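Local coordinates for protein aerobactin synthase IucC (Klebsiella pneumoniae, PDB 6CN7) that probably catalyses the ATP-dependent attachment of a second N-acetyl-N-hydroxylysine to its citryl intermediate, the final step in making the siderophore aerobactin, at residues L20-Q34 / Q47-L60. The protein carries 5 engineered substitutions. Residues are numbered along the deposited sequence; the frame is centred on the assembly and turned at random.
Sequences LAELEYEQVFHAESQ and QWRFSAERGIWGWL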
loop_
_atom_site.group_PDB
_atom_site.type_symbol
_atom_site.label_atom_id
_atom_site.label_comp_id
_atom_site.label_asym_id
_atom_site.label_seq_id
_atom_site.Cartn_x
_atom_site.Cartn_y
_atom_site.Cartn_z
ATOM N N LEU A 20 24.086 -20.792 -5.866
ATOM C CA LEU A 20 25.301 -21.244 -6.539
ATOM C C LEU A 20 25.012 -22.427 -7.455
ATOM O O LEU A 20 25.477 -22.470 -8.600
ATOM C CB LEU A 20 26.368 -21.621 -5.508
ATOM C CG LEU A 20 26.988 -20.504 -4.664
ATOM C CD1 LEU A 20 27.921 -21.102 -3.624
ATOM C CD2 LEU A 20 27.737 -19.497 -5.531
ATOM N N ALA A 21 24.243 -23.401 -6.965
ATOM C CA ALA A 21 24.018 -24.620 -7.733
ATOM C C ALA A 21 23.229 -24.342 -9.006
ATOM O O ALA A 21 23.557 -24.876 -10.070
ATOM C CB ALA A 21 23.295 -25.656 -6.873
ATOM N N GLU A 22 22.188 -23.511 -8.921
ATOM C CA GLU A 22 21.354 -23.264 -10.093
ATOM C C GLU A 22 22.066 -22.367 -11.100
ATOM O O GLU A 22 21.995 -22.606 -12.311
ATOM C CB GLU A 22 20.018 -22.650 -9.669
ATOM C CG GLU A 22 18.964 -22.605 -10.776
ATOM C CD GLU A 22 18.479 -23.982 -11.191
ATOM O OE1 GLU A 22 18.527 -24.908 -10.357
ATOM O OE2 GLU A 22 18.049 -24.135 -12.352
ATOM N N LEU A 23 22.760 -21.329 -10.625
ATOM C CA LEU A 23 23.494 -20.462 -11.541
ATOM C C LEU A 23 24.655 -21.196 -12.199
ATOM O O LEU A 23 25.025 -20.873 -13.332
ATOM C CB LEU A 23 24.001 -19.219 -10.806
ATOM C CG LEU A 23 22.928 -18.232 -10.339
ATOM C CD1 LEU A 23 23.529 -17.194 -9.417
ATOM C CD2 LEU A 23 22.256 -17.557 -11.523
ATOM N N GLU A 24 25.241 -22.179 -11.510
ATOM C CA GLU A 24 26.284 -22.991 -12.132
ATOM C C GLU A 24 25.686 -23.934 -13.167
ATOM O O GLU A 24 26.301 -24.204 -14.205
ATOM C CB GLU A 24 27.046 -23.773 -11.061
ATOM C CG GLU A 24 28.452 -24.223 -11.476
ATOM C CD GLU A 24 28.474 -25.591 -12.140
ATOM O OE1 GLU A 24 27.411 -26.251 -12.206
ATOM O OE2 GLU A 24 29.564 -26.011 -12.597
ATOM N N TYR A 25 24.480 -24.439 -12.901
ATOM C CA TYR A 25 23.785 -25.268 -13.879
ATOM C C TYR A 25 23.376 -24.448 -15.096
ATOM O O TYR A 25 23.395 -24.951 -16.224
ATOM C CB TYR A 25 22.567 -25.923 -13.231
ATOM C CG TYR A 25 21.787 -26.810 -14.169
ATOM C CD1 TYR A 25 22.341 -27.979 -14.663
ATOM C CD2 TYR A 25 20.497 -26.478 -14.560
ATOM C CE1 TYR A 25 21.635 -28.793 -15.522
ATOM C CE2 TYR A 25 19.783 -27.288 -15.421
ATOM C CZ TYR A 25 20.358 -28.446 -15.898
ATOM O OH TYR A 25 19.655 -29.260 -16.755
ATOM N N GLU A 26 23.005 -23.186 -14.887
ATOM C CA GLU A 26 22.698 -22.276 -15.983
ATOM C C GLU A 26 23.945 -21.755 -16.686
ATOM O O GLU A 26 23.818 -20.995 -17.651
ATOM C CB GLU A 26 21.871 -21.095 -15.466
ATOM C CG GLU A 26 20.451 -21.457 -15.064
ATOM C CD GLU A 26 19.612 -21.921 -16.240
ATOM O OE1 GLU A 26 19.969 -21.596 -17.392
ATOM O OE2 GLU A 26 18.596 -22.611 -16.013
ATOM N N GLN A 27 25.136 -22.133 -16.223
ATOM C CA GLN A 27 26.408 -21.775 -16.843
ATOM C C GLN A 27 26.751 -20.297 -16.694
ATOM O O GLN A 27 27.587 -19.778 -17.442
ATOM C CB GLN A 27 26.438 -22.171 -18.324
ATOM C CG GLN A 27 26.436 -23.674 -18.547
ATOM C CD GLN A 27 26.552 -24.049 -20.008
ATOM O OE1 GLN A 27 26.073 -23.332 -20.889
ATOM N NE2 GLN A 27 27.200 -25.177 -20.277
ATOM N N VAL A 28 26.128 -19.599 -15.740
ATOM C CA VAL A 28 26.585 -18.258 -15.391
ATOM C C VAL A 28 28.046 -18.300 -14.965
ATOM O O VAL A 28 28.812 -17.365 -15.230
ATOM C CB VAL A 28 25.683 -17.661 -14.292
ATOM C CG1 VAL A 28 26.220 -16.314 -13.811
ATOM C CG2 VAL A 28 24.259 -17.516 -14.809
ATOM N N PHE A 29 28.450 -19.374 -14.293
ATOM C CA PHE A 29 29.848 -19.642 -13.997
ATOM C C PHE A 29 30.019 -21.152 -13.886
ATOM O O PHE A 29 29.040 -21.900 -13.829
ATOM C CB PHE A 29 30.298 -18.923 -12.720
ATOM C CG PHE A 29 29.262 -18.900 -11.633
ATOM C CD1 PHE A 29 28.855 -20.074 -11.023
ATOM C CD2 PHE A 29 28.703 -17.704 -11.212
ATOM C CE1 PHE A 29 27.903 -20.055 -10.021
ATOM C CE2 PHE A 29 27.752 -17.681 -10.210
ATOM C CZ PHE A 29 27.352 -18.855 -9.614
ATOM N N HIS A 30 31.273 -21.598 -13.861
ATOM C CA HIS A 30 31.594 -23.021 -13.884
ATOM C C HIS A 30 32.403 -23.391 -12.650
ATOM O O HIS A 30 33.446 -22.785 -12.379
ATOM C CB HIS A 30 32.371 -23.387 -15.151
ATOM C CG HIS A 30 31.587 -23.206 -16.414
ATOM N ND1 HIS A 30 31.433 -21.980 -17.027
ATOM C CD2 HIS A 30 30.910 -24.095 -17.177
ATOM C CE1 HIS A 30 30.698 -22.124 -18.115
ATOM N NE2 HIS A 30 30.367 -23.397 -18.228
ATOM N N ALA A 31 31.926 -24.392 -11.916
ATOM C CA ALA A 31 32.617 -24.856 -10.723
ATOM C C ALA A 31 33.807 -25.719 -11.116
ATOM O O ALA A 31 33.685 -26.617 -11.953
ATOM C CB ALA A 31 31.669 -25.650 -9.827
ATOM N N GLU A 32 34.958 -25.442 -10.513
ATOM C CA GLU A 32 36.159 -26.229 -10.747
ATOM C C GLU A 32 36.283 -27.298 -9.673
ATOM O O GLU A 32 36.106 -27.017 -8.484
ATOM C CB GLU A 32 37.401 -25.338 -10.752
ATOM C CG GLU A 32 37.420 -24.348 -11.893
ATOM C CD GLU A 32 38.683 -23.515 -11.931
ATOM O OE1 GLU A 32 39.782 -24.106 -11.927
ATOM O OE2 GLU A 32 38.576 -22.269 -11.962
ATOM N N SER A 33 36.582 -28.520 -10.096
ATOM C CA SER A 33 36.747 -29.615 -9.154
ATOM C C SER A 33 38.082 -29.491 -8.435
ATOM O O SER A 33 39.133 -29.356 -9.070
ATOM C CB SER A 33 36.663 -30.957 -9.879
ATOM O OG SER A 33 37.057 -32.016 -9.025
ATOM N N GLN A 34 38.037 -29.524 -7.106
ATOM C CA GLN A 34 39.237 -29.606 -6.288
ATOM C C GLN A 34 39.540 -31.036 -5.861
ATOM O O GLN A 34 40.402 -31.248 -5.002
ATOM C CB GLN A 34 39.099 -28.708 -5.058
ATOM C CG GLN A 34 39.223 -27.226 -5.359
ATOM C CD GLN A 34 39.300 -26.386 -4.101
ATOM O OE1 GLN A 34 39.097 -26.885 -2.996
ATOM N NE2 GLN A 34 39.603 -25.103 -4.263
ATOM N N GLN A 47 35.759 -16.194 -3.597
ATOM C CA GLN A 47 35.811 -17.603 -3.957
ATOM C C GLN A 47 34.957 -18.386 -2.974
ATOM O O GLN A 47 35.105 -18.233 -1.758
ATOM C CB GLN A 47 37.246 -18.139 -3.938
ATOM C CG GLN A 47 37.343 -19.649 -4.152
ATOM C CD GLN A 47 38.757 -20.166 -4.027
ATOM O OE1 GLN A 47 39.382 -20.045 -2.975
ATOM N NE2 GLN A 47 39.271 -20.751 -5.101
ATOM N N TRP A 48 34.076 -19.226 -3.505
ATOM C CA TRP A 48 33.216 -20.084 -2.704
ATOM C C TRP A 48 33.725 -21.514 -2.792
ATOM O O TRP A 48 33.910 -22.044 -3.891
ATOM C CB TRP A 48 31.764 -20.007 -3.180
ATOM C CG TRP A 48 31.131 -18.694 -2.872
ATOM C CD1 TRP A 48 31.101 -17.589 -3.672
ATOM C CD2 TRP A 48 30.443 -18.337 -1.670
ATOM N NE1 TRP A 48 30.436 -16.565 -3.043
ATOM C CE2 TRP A 48 30.020 -17.000 -1.812
ATOM C CE3 TRP A 48 30.140 -19.018 -0.488
ATOM C CZ2 TRP A 48 29.310 -16.334 -0.816
ATOM C CZ3 TRP A 48 29.435 -18.355 0.498
ATOM C CH2 TRP A 48 29.028 -17.026 0.328
ATOM N N ARG A 49 33.963 -22.125 -1.634
ATOM C CA ARG A 49 34.419 -23.503 -1.542
ATOM C C ARG A 49 33.382 -24.317 -0.781
ATOM O O ARG A 49 32.711 -23.810 0.123
ATOM C CB ARG A 49 35.787 -23.590 -0.854
ATOM C CG ARG A 49 36.881 -22.851 -1.614
ATOM C CD ARG A 49 38.226 -22.884 -0.908
ATOM N NE ARG A 49 38.782 -24.235 -0.839
ATOM C CZ ARG A 49 38.850 -24.978 0.261
ATOM N NH1 ARG A 49 38.401 -24.520 1.424
ATOM N NH2 ARG A 49 39.380 -26.194 0.202
ATOM N N PHE A 50 33.245 -25.583 -1.164
ATOM C CA PHE A 50 32.183 -26.423 -0.626
ATOM C C PHE A 50 32.380 -27.847 -1.123
ATOM O O PHE A 50 33.205 -28.114 -2.002
ATOM C CB PHE A 50 30.803 -25.902 -1.035
ATOM C CG PHE A 50 30.611 -25.801 -2.524
ATOM C CD1 PHE A 50 30.209 -26.903 -3.263
ATOM C CD2 PHE A 50 30.835 -24.605 -3.186
ATOM C CE1 PHE A 50 30.033 -26.814 -4.629
ATOM C CE2 PHE A 50 30.661 -24.512 -4.556
ATOM C CZ PHE A 50 30.260 -25.619 -5.276
ATOM N N SER A 51 31.598 -28.756 -0.552
ATOM C CA SER A 51 31.524 -30.136 -1.000
ATOM C C SER A 51 30.211 -30.338 -1.743
ATOM O O SER A 51 29.176 -29.787 -1.353
ATOM C CB SER A 51 31.613 -31.110 0.176
ATOM O OG SER A 51 32.811 -30.912 0.904
ATOM N N ALA A 52 30.254 -31.127 -2.812
ATOM C CA ALA A 52 29.063 -31.336 -3.616
ATOM C C ALA A 52 29.222 -32.605 -4.435
ATOM O O ALA A 52 30.324 -33.135 -4.598
ATOM C CB ALA A 52 28.793 -30.139 -4.537
ATOM N N GLU A 53 28.091 -33.082 -4.943
ATOM C CA GLU A 53 28.035 -34.203 -5.867
ATOM C C GLU A 53 27.211 -33.765 -7.065
ATOM O O GLU A 53 26.130 -33.191 -6.897
ATOM C CB GLU A 53 27.418 -35.436 -5.199
ATOM C CG GLU A 53 27.287 -36.650 -6.101
ATOM C CD GLU A 53 26.641 -37.827 -5.393
ATOM O OE1 GLU A 53 26.405 -37.729 -4.170
ATOM O OE2 GLU A 53 26.367 -38.850 -6.060
ATOM N N ARG A 54 27.720 -34.015 -8.267
ATOM C CA ARG A 54 27.054 -33.566 -9.484
ATOM C C ARG A 54 26.134 -34.675 -9.983
ATOM O O ARG A 54 26.588 -35.793 -10.250
ATOM C CB ARG A 54 28.072 -33.176 -10.556
ATOM C CG ARG A 54 27.460 -32.383 -11.702
ATOM C CD ARG A 54 28.475 -32.008 -12.773
ATOM N NE ARG A 54 29.398 -30.955 -12.348
ATOM C CZ ARG A 54 29.099 -29.661 -12.309
ATOM N NH1 ARG A 54 27.889 -29.237 -12.651
ATOM N NH2 ARG A 54 30.012 -28.783 -11.918
ATOM N N GLY A 55 24.844 -34.362 -10.104
ATOM C CA GLY A 55 23.855 -35.336 -10.507
ATOM C C GLY A 55 23.827 -35.562 -12.007
ATOM O O GLY A 55 24.610 -35.004 -12.776
ATOM N N ILE A 56 22.872 -36.398 -12.428
ATOM C CA ILE A 56 22.817 -36.838 -13.818
ATOM C C ILE A 56 22.439 -35.708 -14.768
ATOM O O ILE A 56 22.693 -35.809 -15.973
ATOM C CB ILE A 56 21.834 -38.015 -13.967
ATOM C CG1 ILE A 56 21.970 -38.642 -15.356
ATOM C CG2 ILE A 56 20.394 -37.557 -13.727
ATOM C CD1 ILE A 56 21.276 -39.982 -15.494
ATOM N N TRP A 57 21.830 -34.635 -14.267
ATOM C CA TRP A 57 21.492 -33.501 -15.116
ATOM C C TRP A 57 22.652 -32.533 -15.306
ATOM O O TRP A 57 22.544 -31.623 -16.133
ATOM C CB TRP A 57 20.298 -32.746 -14.530
ATOM C CG TRP A 57 19.017 -33.505 -14.640
ATOM C CD1 TRP A 57 18.435 -34.276 -13.680
ATOM C CD2 TRP A 57 18.163 -33.574 -15.785
ATOM N NE1 TRP A 57 17.267 -34.819 -14.154
ATOM C CE2 TRP A 57 17.076 -34.403 -15.446
ATOM C CE3 TRP A 57 18.211 -33.015 -17.065
ATOM C CZ2 TRP A 57 16.045 -34.686 -16.339
ATOM C CZ3 TRP A 57 17.190 -33.298 -17.951
ATOM C CH2 TRP A 57 16.119 -34.124 -17.584
ATOM N N GLY A 58 23.753 -32.715 -14.584
ATOM C CA GLY A 58 24.810 -31.729 -14.548
ATOM C C GLY A 58 24.641 -30.689 -13.465
ATOM O O GLY A 58 25.408 -29.720 -13.433
ATOM N N TRP A 59 23.666 -30.863 -12.579
ATOM C CA TRP A 59 23.352 -29.895 -11.538
ATOM C C TRP A 59 23.928 -30.373 -10.211
ATOM O O TRP A 59 23.787 -31.548 -9.856
ATOM C CB TRP A 59 21.838 -29.711 -11.440
ATOM C CG TRP A 59 21.387 -28.918 -10.266
ATOM C CD1 TRP A 59 21.649 -27.607 -10.010
ATOM C CD2 TRP A 59 20.562 -29.381 -9.191
ATOM N NE1 TRP A 59 21.050 -27.223 -8.834
ATOM C CE2 TRP A 59 20.376 -28.295 -8.312
ATOM C CE3 TRP A 59 19.969 -30.609 -8.883
ATOM C CZ2 TRP A 59 19.624 -28.401 -7.147
ATOM C CZ3 TRP A 59 19.221 -30.711 -7.724
ATOM C CH2 TRP A 59 19.055 -29.614 -6.871
ATOM N N LEU A 60 24.574 -29.459 -9.485
ATOM C CA LEU A 60 25.287 -29.809 -8.263
ATOM C C LEU A 60 24.338 -29.993 -7.084
ATOM O O LEU A 60 23.366 -29.250 -6.925
ATOM C CB LEU A 60 26.307 -28.725 -7.921
ATOM C CG LEU A 60 27.476 -28.554 -8.893
ATOM C CD1 LEU A 60 28.181 -27.233 -8.640
ATOM C CD2 LEU A 60 28.447 -29.716 -8.763
HETATM O O HOH W 1 25.160 -26.998 -10.850
#
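Glu24, in the last turn of helix 4-25, meets Arg54 at the end of strand 46-54. From CB outward, Glu24 CG stands anti to the backbone N and passes 4.1 Å from Leu60 CD1; a bend at the next bond (chi2 -90°) then turns the carboxylate to the guanidinium, which grips it end-on with two nitrogens. Glu24 OE1 takes a nearly straight bond from Arg54 NH1 (3.1 Å) on its syn side, while Glu24 OE2 is approached by Arg54 NH2 (2.9 Å) from above the carboxylate plane, the two flat groups being 35° apart. Glu24 OE2 spends its anti lone pair on the backbone N of Ala31, and Glu24 OE1 also accepts from a water that joins Ala21 O to Leu60 N, so four donors fix this buried acid. Leu60 CD2 covers one guanidinium face, and Arg54 NH1 also reaches Gly58 O, tying in the turn.

The next residue, Tyr25, fits against that turn: its edge faces Trp57 O in plane, and its ring face receives the edge of Trp59, planes 77° apart. Trp59 NE1 lies 3.4 Å from Ala21 CB.

The contact packs helix 4-25 against the small antiparallel sheet of strands 32-33, 38-43, 46-54 and 60-62. Helix 76-87 closes over Leu20 and Trp48, and helix 475-499 backs Tyr25, Trp57 and Trp59.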